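Local coordinates for Baccell_00875 (Bacteroides cellulosilyticus DSM 14838, PDB 5NO8), which is a polysaccharide lyase that probably removes the L-rhamnose caps attached to glucuronic acid in complex arabinogalactan proteins, at residues N151-A155 and Q156-N160; D340-R343 and K344-F348; D423-R426 and R427-T431; K563-D566 and E567-R570; Y663-G667 and V668-F672. All blocks are in the same frame, centred on the assembly; numbering follows the deposited sequence.

Interaction 1. Residues N151-A155 and Q156-N160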
# COMPACT_ATOMS: atom_id res chain seq x y z
N ASN A 151 -12.03 3.31 5.56
CA ASN A 151 -11.94 4.75 5.39
C ASN A 151 -11.44 5.37 6.71
O ASN A 151 -11.32 4.67 7.71
CB ASN A 151 -13.28 5.33 4.93
CG ASN A 151 -14.44 4.83 5.75
OD1 ASN A 151 -14.58 5.22 6.90
ND2 ASN A 151 -15.27 3.92 5.17
N TYR A 152 -11.11 6.66 6.65
CA TYR A 152 -10.33 7.34 7.67
C TYR A 152 -11.05 8.59 8.17
O TYR A 152 -10.59 9.70 7.91
CB TYR A 152 -8.98 7.76 7.07
CG TYR A 152 -8.09 6.65 6.53
CD1 TYR A 152 -7.94 5.44 7.22
CD2 TYR A 152 -7.32 6.86 5.38
CE1 TYR A 152 -7.08 4.43 6.74
CE2 TYR A 152 -6.46 5.87 4.91
CZ TYR A 152 -6.35 4.67 5.56
OH TYR A 152 -5.47 3.68 5.06
N PRO A 153 -12.17 8.43 8.88
CA PRO A 153 -12.86 9.63 9.41
C PRO A 153 -12.04 10.35 10.49
O PRO A 153 -11.93 11.56 10.46
CB PRO A 153 -14.16 9.05 9.99
CG PRO A 153 -13.84 7.62 10.29
CD PRO A 153 -12.86 7.19 9.25
N ASP A 154 -11.45 9.59 11.42
CA ASP A 154 -10.56 10.11 12.47
C ASP A 154 -9.91 8.92 13.17
O ASP A 154 -10.40 7.79 13.03
CB ASP A 154 -11.30 11.01 13.47
CG ASP A 154 -12.47 10.31 14.16
OD1 ASP A 154 -12.27 9.38 14.96
OD2 ASP A 154 -13.61 10.75 13.94
N ALA A 155 -8.84 9.15 13.93
CA ALA A 155 -8.11 8.05 14.57
C ALA A 155 -8.96 7.17 15.49
O ALA A 155 -8.82 5.96 15.50
CB ALA A 155 -6.87 8.56 15.30
N GLN A 156 -9.88 7.78 16.23
CA GLN A 156 -10.61 7.04 17.25
C GLN A 156 -11.62 6.11 16.59
O GLN A 156 -11.71 4.96 16.94
CB GLN A 156 -11.30 7.97 18.24
CG GLN A 156 -10.33 8.64 19.22
CD GLN A 156 -9.33 9.61 18.57
OE1 GLN A 156 -8.15 9.64 18.95
NE2 GLN A 156 -9.80 10.42 17.59
N GLN A 157 -12.38 6.62 15.63
CA GLN A 157 -13.30 5.74 14.91
C GLN A 157 -12.56 4.69 14.07
O GLN A 157 -13.03 3.57 13.94
CB GLN A 157 -14.21 6.55 14.00
CG GLN A 157 -15.26 7.35 14.74
CD GLN A 157 -16.17 8.05 13.75
OE1 GLN A 157 -15.91 9.18 13.36
NE2 GLN A 157 -17.21 7.36 13.31
N CYS A 158 -11.41 5.06 13.51
CA CYS A 158 -10.62 4.09 12.72
C CYS A 158 -10.19 2.92 13.57
O CYS A 158 -10.44 1.78 13.24
CB CYS A 158 -9.41 4.73 12.12
SG CYS A 158 -9.83 5.81 10.77
N ILE A 159 -9.57 3.22 14.71
CA ILE A 159 -9.04 2.22 15.60
C ILE A 159 -10.10 1.23 16.08
O ILE A 159 -9.85 0.02 16.16
CB ILE A 159 -8.30 2.95 16.77
CG1 ILE A 159 -6.96 3.49 16.26
CG2 ILE A 159 -8.17 2.11 18.01
CD1 ILE A 159 -5.91 2.47 15.94
N ASN A 160 -11.30 1.74 16.37
CA ASN A 160 -12.34 0.91 16.96
C ASN A 160 -13.35 0.35 15.97
O ASN A 160 -13.97 -0.67 16.27
CB ASN A 160 -13.06 1.72 18.04
CG ASN A 160 -12.16 2.00 19.22
OD1 ASN A 160 -11.79 1.09 19.96
ND2 ASN A 160 -11.78 3.25 19.39
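The amides of Cys158 and Ile159 reach back to Asp154 O (Cys158 N at 3.0 Å) and Ala155 O (Ile159 N at 2.9 Å), the i to i+4 bonds with which helix 155-161 starts after an irregular loop. Asp154 is its N-cap: OD1 accepts from Gln157 N at 2.8 Å in an almost straight bond (177° at the hydrogen), met nearly along the carboxylate C-O bond. Its CG sits between the backbone N and the carbonyl carbon (chi1 57°), which carries the carboxylate over the first turn, where its charge would probably suit the positive end of the helix dipole. Cys158 SG lies 3.5 Å from Tyr152 CA and 3.7 Å from Pro153 CD, and it meets the edge of the Tyr152 ring near the ring plane, 5.4 Å from the centroid, as a sulfur-aromatic contact. Beside it, Pro153 CG packs on Gln157 CB at 3.9 Å. In the chain the helix comes between strands 137-145 and 163-168. From it Gln156 OE1 bonds to Asn532 ND2 and Ile159 touches Phe184 and Tyr540; from the loop the Tyr152 ring meets that of His594, the planes about 15° apart. The contact thus joins the strand-rich N-terminal half to loops of the helical half.

Interaction 2. Residues D340-R343 and K344-F348; sequences DLIR and KRVDF
Along one face of helix 338-352, Arg343 sits between Asp340 and Asp347 in a salt-bridge network spaced by one helical turn each way. Arg343 NH1 pairs with Asp340 OD1 at 3.2 Å, while Asp340 OD2 bonds to Asn337 ND2. Towards the next turn the pairing is long, with Arg343 NE 4.0 Å from Asp347 OD2, at the guanidinium edge near its plane, while the two flat groups are turned 44° apart. A bend at chi3 (92°) brings the Arg343 guanidinium round to the aliphatic part of Lys344, whose CG lies over one face, 3.4 Å from Arg343 NH2. Lys344 runs back past the preceding turn, its CE 3.5 Å from Asp340 O, before NZ reaches a salt bridge with Glu651. On the buried side, Ile342 CG2 and Val346 CG2 touch loosely at 4.3 Å, facing helix 396-409, while Arg345 is paired with Asp681. An alanine in place of Lys344 is likely to leave Glu651 without its mate and one face of the Arg343 guanidinium without its covering methylenes. The chemistry is graded: outside, an ionic network of one close and one long pair, the latter probably screened by solvent; within, apolar packing beside the buried, charge-paired Arg345.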
# COMPACT_ATOMS: atom_id res chain seq x y z
N ASP A 340 22.88 -3.34 -9.73
CA ASP A 340 22.86 -2.63 -11.01
C ASP A 340 21.58 -1.79 -11.14
O ASP A 340 21.61 -0.73 -11.77
CB ASP A 340 22.90 -3.59 -12.22
CG ASP A 340 24.26 -4.27 -12.43
OD1 ASP A 340 25.26 -3.86 -11.80
OD2 ASP A 340 24.32 -5.22 -13.26
N LEU A 341 20.46 -2.30 -10.61
CA LEU A 341 19.20 -1.54 -10.65
C LEU A 341 19.39 -0.17 -9.96
O LEU A 341 19.02 0.85 -10.50
CB LEU A 341 18.05 -2.31 -9.99
CG LEU A 341 16.63 -1.75 -10.23
CD1 LEU A 341 16.28 -1.75 -11.72
CD2 LEU A 341 15.58 -2.56 -9.48
N ILE A 342 20.00 -0.20 -8.78
CA ILE A 342 20.21 1.00 -7.99
C ILE A 342 21.23 1.92 -8.67
O ILE A 342 21.02 3.11 -8.74
CB ILE A 342 20.63 0.66 -6.55
CG1 ILE A 342 19.50 -0.11 -5.86
CG2 ILE A 342 21.01 1.93 -5.79
CD1 ILE A 342 19.85 -0.55 -4.46
N ARG A 343 22.31 1.35 -9.21
CA ARG A 343 23.31 2.11 -9.93
C ARG A 343 22.69 2.82 -11.11
O ARG A 343 22.93 4.01 -11.31
CB ARG A 343 24.41 1.18 -10.46
CG ARG A 343 25.51 1.93 -11.20
CD ARG A 343 26.27 1.02 -12.10
NE ARG A 343 25.67 1.04 -13.42
CZ ARG A 343 25.29 -0.02 -14.12
NH1 ARG A 343 25.42 -1.27 -13.67
NH2 ARG A 343 24.76 0.20 -15.31
N LYS A 344 21.85 2.12 -11.87
CA LYS A 344 21.23 2.72 -13.03
C LYS A 344 20.28 3.85 -12.62
O LYS A 344 20.22 4.86 -13.29
CB LYS A 344 20.50 1.68 -13.86
CG LYS A 344 21.50 0.79 -14.62
CD LYS A 344 20.82 -0.14 -15.59
CE LYS A 344 20.13 -1.30 -14.90
NZ LYS A 344 19.78 -2.32 -15.94
N ARG A 345 19.55 3.66 -11.53
CA ARG A 345 18.63 4.70 -11.06
C ARG A 345 19.39 5.96 -10.64
O ARG A 345 19.03 7.07 -11.01
CB ARG A 345 17.79 4.20 -9.88
CG ARG A 345 16.86 5.26 -9.28
CD ARG A 345 15.95 5.82 -10.35
NE ARG A 345 15.17 6.96 -9.90
CZ ARG A 345 14.71 7.89 -10.72
NH1 ARG A 345 14.86 7.83 -12.05
NH2 ARG A 345 14.06 8.91 -10.18
N VAL A 346 20.44 5.76 -9.87
CA VAL A 346 21.26 6.87 -9.41
C VAL A 346 21.84 7.64 -10.59
O VAL A 346 21.79 8.86 -10.60
CB VAL A 346 22.32 6.34 -8.42
CG1 VAL A 346 23.46 7.31 -8.21
CG2 VAL A 346 21.63 6.01 -7.10
N ASP A 347 22.39 6.93 -11.59
CA ASP A 347 22.92 7.58 -12.79
C ASP A 347 21.86 8.33 -13.56
O ASP A 347 22.12 9.39 -14.06
CB ASP A 347 23.62 6.58 -13.71
CG ASP A 347 24.94 6.04 -13.11
OD1 ASP A 347 25.53 6.67 -12.19
OD2 ASP A 347 25.41 4.98 -13.59
N PHE A 348 20.64 7.79 -13.62
CA PHE A 348 19.52 8.48 -14.27
C PHE A 348 19.17 9.78 -13.55
O PHE A 348 18.93 10.81 -14.21
CB PHE A 348 18.29 7.58 -14.36
CG PHE A 348 17.28 8.06 -15.36
CD1 PHE A 348 16.34 9.03 -15.00
CD2 PHE A 348 17.22 7.53 -16.64
CE1 PHE A 348 15.41 9.50 -15.91
CE2 PHE A 348 16.27 8.00 -17.55
CZ PHE A 348 15.38 8.99 -17.20

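Interaction 3. Residues D423-R426 and R427-T431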
# COMPACT_ATOMS: atom_id res chain seq x y z
N ASP A 423 23.91 23.09 -2.05
CA ASP A 423 23.90 24.53 -2.24
C ASP A 423 22.57 25.08 -2.70
O ASP A 423 22.12 26.10 -2.17
CB ASP A 423 24.97 24.96 -3.22
CG ASP A 423 26.09 25.63 -2.53
OD1 ASP A 423 26.94 24.92 -1.94
OD2 ASP A 423 26.07 26.87 -2.52
N PHE A 424 21.97 24.45 -3.70
CA PHE A 424 20.62 24.81 -4.11
C PHE A 424 19.65 24.78 -2.92
O PHE A 424 18.88 25.72 -2.73
CB PHE A 424 20.09 23.90 -5.25
CG PHE A 424 18.59 23.84 -5.32
CD1 PHE A 424 17.86 24.88 -5.90
CD2 PHE A 424 17.89 22.77 -4.76
CE1 PHE A 424 16.47 24.83 -5.96
CE2 PHE A 424 16.50 22.72 -4.80
CZ PHE A 424 15.79 23.75 -5.40
N VAL A 425 19.70 23.72 -2.11
CA VAL A 425 18.79 23.61 -0.98
C VAL A 425 19.03 24.75 0.04
O VAL A 425 18.07 25.41 0.48
CB VAL A 425 18.91 22.24 -0.29
CG1 VAL A 425 18.06 22.18 0.97
CG2 VAL A 425 18.50 21.13 -1.26
N ARG A 426 20.28 24.91 0.44
CA ARG A 426 20.63 25.89 1.47
C ARG A 426 20.32 27.32 1.03
O ARG A 426 19.75 28.10 1.81
CB ARG A 426 22.11 25.75 1.86
CG ARG A 426 22.61 26.71 2.91
CD ARG A 426 22.00 26.48 4.29
NE ARG A 426 22.24 27.66 5.14
CZ ARG A 426 21.30 28.46 5.67
NH1 ARG A 426 19.99 28.23 5.53
NH2 ARG A 426 21.70 29.50 6.41
N ARG A 427 20.65 27.65 -0.21
CA ARG A 427 20.53 29.03 -0.69
C ARG A 427 19.16 29.36 -1.24
O ARG A 427 18.69 30.46 -1.03
CB ARG A 427 21.58 29.33 -1.76
CG ARG A 427 23.00 29.28 -1.24
CD ARG A 427 23.99 29.37 -2.39
NE ARG A 427 25.36 29.33 -1.88
CZ ARG A 427 26.47 29.30 -2.63
NH1 ARG A 427 26.39 29.27 -3.96
NH2 ARG A 427 27.66 29.25 -2.03
N LYS A 428 18.52 28.42 -1.96
CA LYS A 428 17.24 28.70 -2.63
C LYS A 428 16.00 28.22 -1.88
O LYS A 428 14.95 28.86 -1.99
CB LYS A 428 17.23 28.13 -4.03
CG LYS A 428 18.33 28.68 -4.93
CD LYS A 428 18.03 30.12 -5.36
CE LYS A 428 18.97 30.58 -6.46
NZ LYS A 428 20.39 30.59 -5.98
N LEU A 429 16.09 27.10 -1.17
CA LEU A 429 14.94 26.57 -0.43
C LEU A 429 14.87 27.00 1.02
O LEU A 429 13.82 26.86 1.66
CB LEU A 429 14.89 25.04 -0.50
CG LEU A 429 14.75 24.43 -1.89
CD1 LEU A 429 14.60 22.92 -1.73
CD2 LEU A 429 13.59 25.01 -2.70
N GLN A 430 15.98 27.49 1.58
CA GLN A 430 15.99 27.94 2.95
C GLN A 430 16.22 29.46 3.02
O GLN A 430 16.76 30.05 2.09
CB GLN A 430 17.03 27.19 3.76
CG GLN A 430 16.70 25.72 4.03
CD GLN A 430 17.57 25.15 5.14
OE1 GLN A 430 18.79 25.26 5.09
NE2 GLN A 430 16.95 24.57 6.16
N THR A 431 15.77 30.07 4.11
CA THR A 431 16.13 31.45 4.45
C THR A 431 17.43 31.37 5.24
O THR A 431 17.83 30.28 5.68
CB THR A 431 15.08 32.14 5.36
OG1 THR A 431 15.04 31.51 6.65
CG2 THR A 431 13.70 32.10 4.75
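Arg426 and Gln430 carry the polar side-chain bonds of this contact at the C-terminal end of helix 412-429. Arg426 NH1 donates twice, to Gln430 OE1 at 3.2 Å and to Thr431 O at 3.0 Å, both acceptors lying near the edge of the guanidinium but tilted somewhat from its plane. The amide of Gln430 stands almost upright to the guanidinium, their planes 84° apart, and NH1 meets OE1 from above the carbonyl plane. A bend at chi2 (68°) folds the Arg426 chain, and the group ends beside the departing backbone. Its other terminal nitrogen, NH2, bonds to Asp432 O, and the guanidinium makes a cation-pi contact with Tyr434.

Among the backbone bonds, Lys428 N to Phe424 O (2.8 Å) is regular, but Leu429 N has two weak ones, to Val425 O at 3.1 Å and to Phe424 O at 3.5 Å. The second spans five residues and marks a wider, pi-type turn.

Apolar contacts gather round Phe424: Leu429 CD1 approaches its CE2 at 3.6 Å, and Lys428 CB lies 3.8 Å from its CD1, that side chain crossing the phenylalanine at about a right angle.

The ionic pair is Asp423 with Arg427, Asp423 CG over the centre of one guanidinium face and the two planes nearly perpendicular (89°); the place of Asp423 OD2 is doubtful, so its distances carry little.

Chemically, Arg426 serves as a side-chain donor to chain leaving the helix: it satisfies carbonyls on both Thr431 and Asp432, while Gln430, buried, is held by Arg426 and by Tyr458 OH on helix 448-465.

Interaction 4. Residues K563-D566 and E567-R570; sequences KYLD and EVKR
Arg570 lays its guanidinium flat across the backbone carbonyl of Asp566, with CZ 3.8 Å from Asp566 O and the oxygen over the centre of one face. A bend at chi3 (-69°) folds the chain back over the turn it came from. The rim of the same group is used differently: NE and NH2 both close on Glu567 OE1, NH2 at 2.8 Å, gripping one carboxylate oxygen side-on, in the guanidinium plane, and reaching it from the same face. Water 1, also at the rim, accepts from Arg570 NH2 at 2.8 Å and donates to Lys563 O. All this lies along helix 562-576, whose other side packs on helices 509-529, 542-559 and 615-629. There the side chains of Leu565 and Val568 cross obliquely, CD1 of the first 4.1 Å from CB of the second, with Leu565 also touching Tyr556 and Cys628. Putting an alanine at Glu567 would probably leave the Arg570 guanidinium without its charged mate and free to swing off the carbonyl, and Gln571 NE2 without OE2 to accept from it. Lys569, extended beyond CG, runs past Leu565 with its NZ 4.1 Å from Leu565 CD2, and water 2 links that NZ at 2.7 Å to Asp566 OD1.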
# COMPACT_ATOMS: atom_id res chain seq x y z
N LYS A 563 10.56 3.10 28.40
CA LYS A 563 9.26 3.69 28.10
C LYS A 563 9.02 3.91 26.59
O LYS A 563 7.88 3.82 26.11
CB LYS A 563 9.03 5.01 28.86
CG LYS A 563 9.89 6.19 28.45
CD LYS A 563 9.96 7.24 29.58
CE LYS A 563 9.68 8.66 29.12
NZ LYS A 563 8.22 8.90 28.88
N TYR A 564 10.09 4.18 25.85
CA TYR A 564 9.95 4.36 24.41
C TYR A 564 9.78 3.02 23.70
O TYR A 564 8.94 2.91 22.81
CB TYR A 564 11.09 5.21 23.82
CG TYR A 564 11.24 6.55 24.50
CD1 TYR A 564 10.16 7.41 24.65
CD2 TYR A 564 12.48 6.97 24.99
CE1 TYR A 564 10.29 8.64 25.29
CE2 TYR A 564 12.62 8.21 25.62
CZ TYR A 564 11.52 9.03 25.77
OH TYR A 564 11.63 10.27 26.39
N LEU A 565 10.55 2.00 24.09
CA LEU A 565 10.38 0.66 23.55
C LEU A 565 9.03 0.05 23.88
O LEU A 565 8.45 -0.66 23.06
CB LEU A 565 11.48 -0.32 23.99
CG LEU A 565 11.51 -1.71 23.31
CD1 LEU A 565 11.37 -1.64 21.79
CD2 LEU A 565 12.78 -2.48 23.67
N ASP A 566 8.53 0.29 25.10
CA ASP A 566 7.20 -0.22 25.46
C ASP A 566 6.10 0.41 24.58
O ASP A 566 5.18 -0.28 24.16
CB ASP A 566 6.90 -0.03 26.97
CG ASP A 566 7.73 -0.98 27.88
OD1 ASP A 566 8.36 -1.96 27.40
OD2 ASP A 566 7.72 -0.75 29.11
N GLU A 567 6.25 1.68 24.23
CA GLU A 567 5.32 2.33 23.30
C GLU A 567 5.42 1.76 21.87
O GLU A 567 4.40 1.50 21.23
CB GLU A 567 5.52 3.83 23.29
CG GLU A 567 4.44 4.59 22.52
CD GLU A 567 3.03 4.38 23.04
OE1 GLU A 567 2.88 4.19 24.27
OE2 GLU A 567 2.06 4.42 22.24
N VAL A 568 6.65 1.53 21.41
CA VAL A 568 6.89 0.82 20.13
C VAL A 568 6.12 -0.49 20.11
O VAL A 568 5.37 -0.74 19.16
CB VAL A 568 8.41 0.55 19.89
CG1 VAL A 568 8.64 -0.44 18.75
CG2 VAL A 568 9.15 1.84 19.64
N LYS A 569 6.30 -1.31 21.14
CA LYS A 569 5.64 -2.61 21.23
C LYS A 569 4.13 -2.51 21.28
O LYS A 569 3.44 -3.34 20.70
CB LYS A 569 6.15 -3.42 22.43
CG LYS A 569 7.52 -4.00 22.18
CD LYS A 569 8.02 -4.76 23.39
CE LYS A 569 9.41 -5.31 23.15
NZ LYS A 569 10.11 -5.51 24.44
N ARG A 570 3.60 -1.49 21.96
CA ARG A 570 2.16 -1.23 21.97
C ARG A 570 1.63 -0.87 20.56
O ARG A 570 0.53 -1.29 20.20
CB ARG A 570 1.76 -0.11 22.96
CG ARG A 570 1.61 -0.60 24.40
CD ARG A 570 0.95 0.46 25.31
NE ARG A 570 1.84 1.60 25.52
CZ ARG A 570 2.83 1.65 26.42
NH1 ARG A 570 3.08 0.63 27.24
NH2 ARG A 570 3.58 2.75 26.51
O HOH W 1 5.87 3.64 27.82
O HOH W 2 9.85 -3.50 26.21

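Interaction 5. Residues Y663-G667 and V668-F672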
# COMPACT_ATOMS: atom_id res chain seq x y z
N TYR A 663 -8.11 -3.05 -10.95
CA TYR A 663 -8.44 -3.24 -12.34
C TYR A 663 -8.85 -1.92 -12.97
O TYR A 663 -8.37 -1.54 -14.04
CB TYR A 663 -9.56 -4.28 -12.44
CG TYR A 663 -10.17 -4.47 -13.81
CD1 TYR A 663 -9.40 -4.81 -14.90
CD2 TYR A 663 -11.54 -4.40 -13.97
CE1 TYR A 663 -9.96 -5.01 -16.16
CE2 TYR A 663 -12.14 -4.57 -15.21
CZ TYR A 663 -11.36 -4.88 -16.30
OH TYR A 663 -11.99 -5.04 -17.53
N LYS A 664 -9.79 -1.25 -12.31
CA LYS A 664 -10.27 0.06 -12.71
C LYS A 664 -10.61 0.87 -11.48
O LYS A 664 -10.84 0.34 -10.39
CB LYS A 664 -11.53 -0.04 -13.58
CG LYS A 664 -11.29 -0.69 -14.93
CD LYS A 664 -12.56 -0.89 -15.74
CE LYS A 664 -12.22 -1.41 -17.13
NZ LYS A 664 -13.41 -1.66 -17.98
N ILE A 665 -10.60 2.18 -11.68
CA ILE A 665 -11.01 3.14 -10.66
C ILE A 665 -12.02 4.06 -11.32
O ILE A 665 -11.71 4.80 -12.27
CB ILE A 665 -9.79 3.92 -10.15
CG1 ILE A 665 -8.78 2.97 -9.49
CG2 ILE A 665 -10.25 5.01 -9.17
CD1 ILE A 665 -7.35 3.45 -9.58
N ASP A 666 -13.27 4.00 -10.82
CA ASP A 666 -14.39 4.77 -11.41
C ASP A 666 -14.51 4.58 -12.91
O ASP A 666 -14.81 5.53 -13.65
CB ASP A 666 -14.29 6.26 -11.04
CG ASP A 666 -14.78 6.54 -9.64
OD1 ASP A 666 -15.90 6.11 -9.28
OD2 ASP A 666 -14.01 7.14 -8.87
N GLY A 667 -14.27 3.35 -13.36
CA GLY A 667 -14.38 3.00 -14.77
C GLY A 667 -13.17 3.25 -15.65
O GLY A 667 -13.18 2.89 -16.84
N VAL A 668 -12.14 3.88 -15.07
CA VAL A 668 -10.92 4.21 -15.78
C VAL A 668 -9.94 3.07 -15.56
O VAL A 668 -9.68 2.68 -14.43
CB VAL A 668 -10.34 5.53 -15.27
CG1 VAL A 668 -8.95 5.83 -15.87
CG2 VAL A 668 -11.32 6.68 -15.55
N LYS A 669 -9.36 2.58 -16.63
CA LYS A 669 -8.40 1.47 -16.55
C LYS A 669 -7.20 1.84 -15.70
O LYS A 669 -6.61 2.92 -15.90
CB LYS A 669 -7.91 1.09 -17.95
CG LYS A 669 -7.05 -0.18 -17.96
CD LYS A 669 -7.86 -1.41 -17.59
CE LYS A 669 -7.03 -2.67 -17.43
NZ LYS A 669 -6.58 -2.84 -16.01
N ALA A 670 -6.87 1.00 -14.72
CA ALA A 670 -5.67 1.21 -13.90
C ALA A 670 -4.65 0.10 -14.23
O ALA A 670 -4.43 -0.16 -15.42
CB ALA A 670 -6.03 1.34 -12.43
N GLU A 671 -4.04 -0.51 -13.23
CA GLU A 671 -2.95 -1.50 -13.45
C GLU A 671 -1.81 -0.88 -14.27
O GLU A 671 -1.37 -1.44 -15.28
CB GLU A 671 -3.47 -2.80 -14.06
CG GLU A 671 -4.59 -3.38 -13.23
CD GLU A 671 -4.94 -4.80 -13.58
OE1 GLU A 671 -5.74 -5.00 -14.51
OE2 GLU A 671 -4.36 -5.71 -12.96
N PHE A 672 -1.31 0.26 -13.82
CA PHE A 672 -0.19 0.89 -14.51
C PHE A 672 0.71 1.62 -13.51
O PHE A 672 0.29 2.01 -12.42
CB PHE A 672 -0.68 1.87 -15.61
CG PHE A 672 -1.42 3.06 -15.08
CD1 PHE A 672 -0.75 4.15 -14.58
CD2 PHE A 672 -2.80 3.09 -15.10
CE1 PHE A 672 -1.42 5.24 -14.06
CE2 PHE A 672 -3.48 4.18 -14.61
CZ PHE A 672 -2.80 5.26 -14.08
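Ile665 and Val668 close a hairpin with a two-residue turn by a pair of backbone bonds, Ile665 N to Val668 O at 2.9 Å and Val668 N to Ile665 O at 3.0 Å, across a type I' turn. Both corner residues have positive phi, Asp666 at 51° and Gly667 at 85°; at Gly667 a side chain would press on the carbonyl oxygen of Asp666. Lys664 and Lys669 form the next, non-hydrogen-bonded pair, and beyond them Tyr663 O accepts from Ala670 N at 3.0 Å.

That same oxygen takes a second donor, Lys669 NZ at 3.0 Å, which lies in the carbonyl plane on a lone pair, whereas the Ala670 amide comes from above the plane. Bends at chi2 and chi4 curl the Lys669 chain back to Tyr663 O, the two side chains crossing at about a right angle. NZ is further held by a salt bridge to Glu671 OE1 at 2.8 Å, on its anti lone pair. OE1 in turn touches the edge of the tyrosine ring, 3.7 Å from Tyr663 CD1, with the carboxylate and ring planes 78° apart. On the face shared with Val668, Ile665 brings its CD1 to Ala670 CB at 3.8 Å.

The hairpin lies along strand 199-203, to which strand 664-665 runs parallel. Asp141 of strand 137-145 binds Lys664 NZ by a salt bridge and accepts from Tyr663 OH. At the far end Glu671 and Phe672 both face Met660, a G1 beta bulge through which the chain passes into strand 672-677 of a separate four-stranded sheet beside strand 659-660.

In the fold
Interactions 2, 3 and 4 each lie within a single helix of the C-terminal helical half, whereas interaction 1 begins a short helix and interaction 5 is a beta hairpin, both tied to the strand-rich half. None touches another; interactions 1 and 4 come nearest, about 9 Å between closest atoms. Each has a buried and an outer side: in 2 to 4 apolar residues face neighbouring helices or loops, and 4 carries the most exposed charged residues. Arginine-carboxylate pairs occur in 2, 3 and 4, in 4 between a buried glutamate and an exposed arginine; interaction 3 also turns an arginine on carbonyls leaving the helix. A carboxylate caps a helix start in 1, and a lysine bonds a backbone carbonyl beside the hairpin in 5.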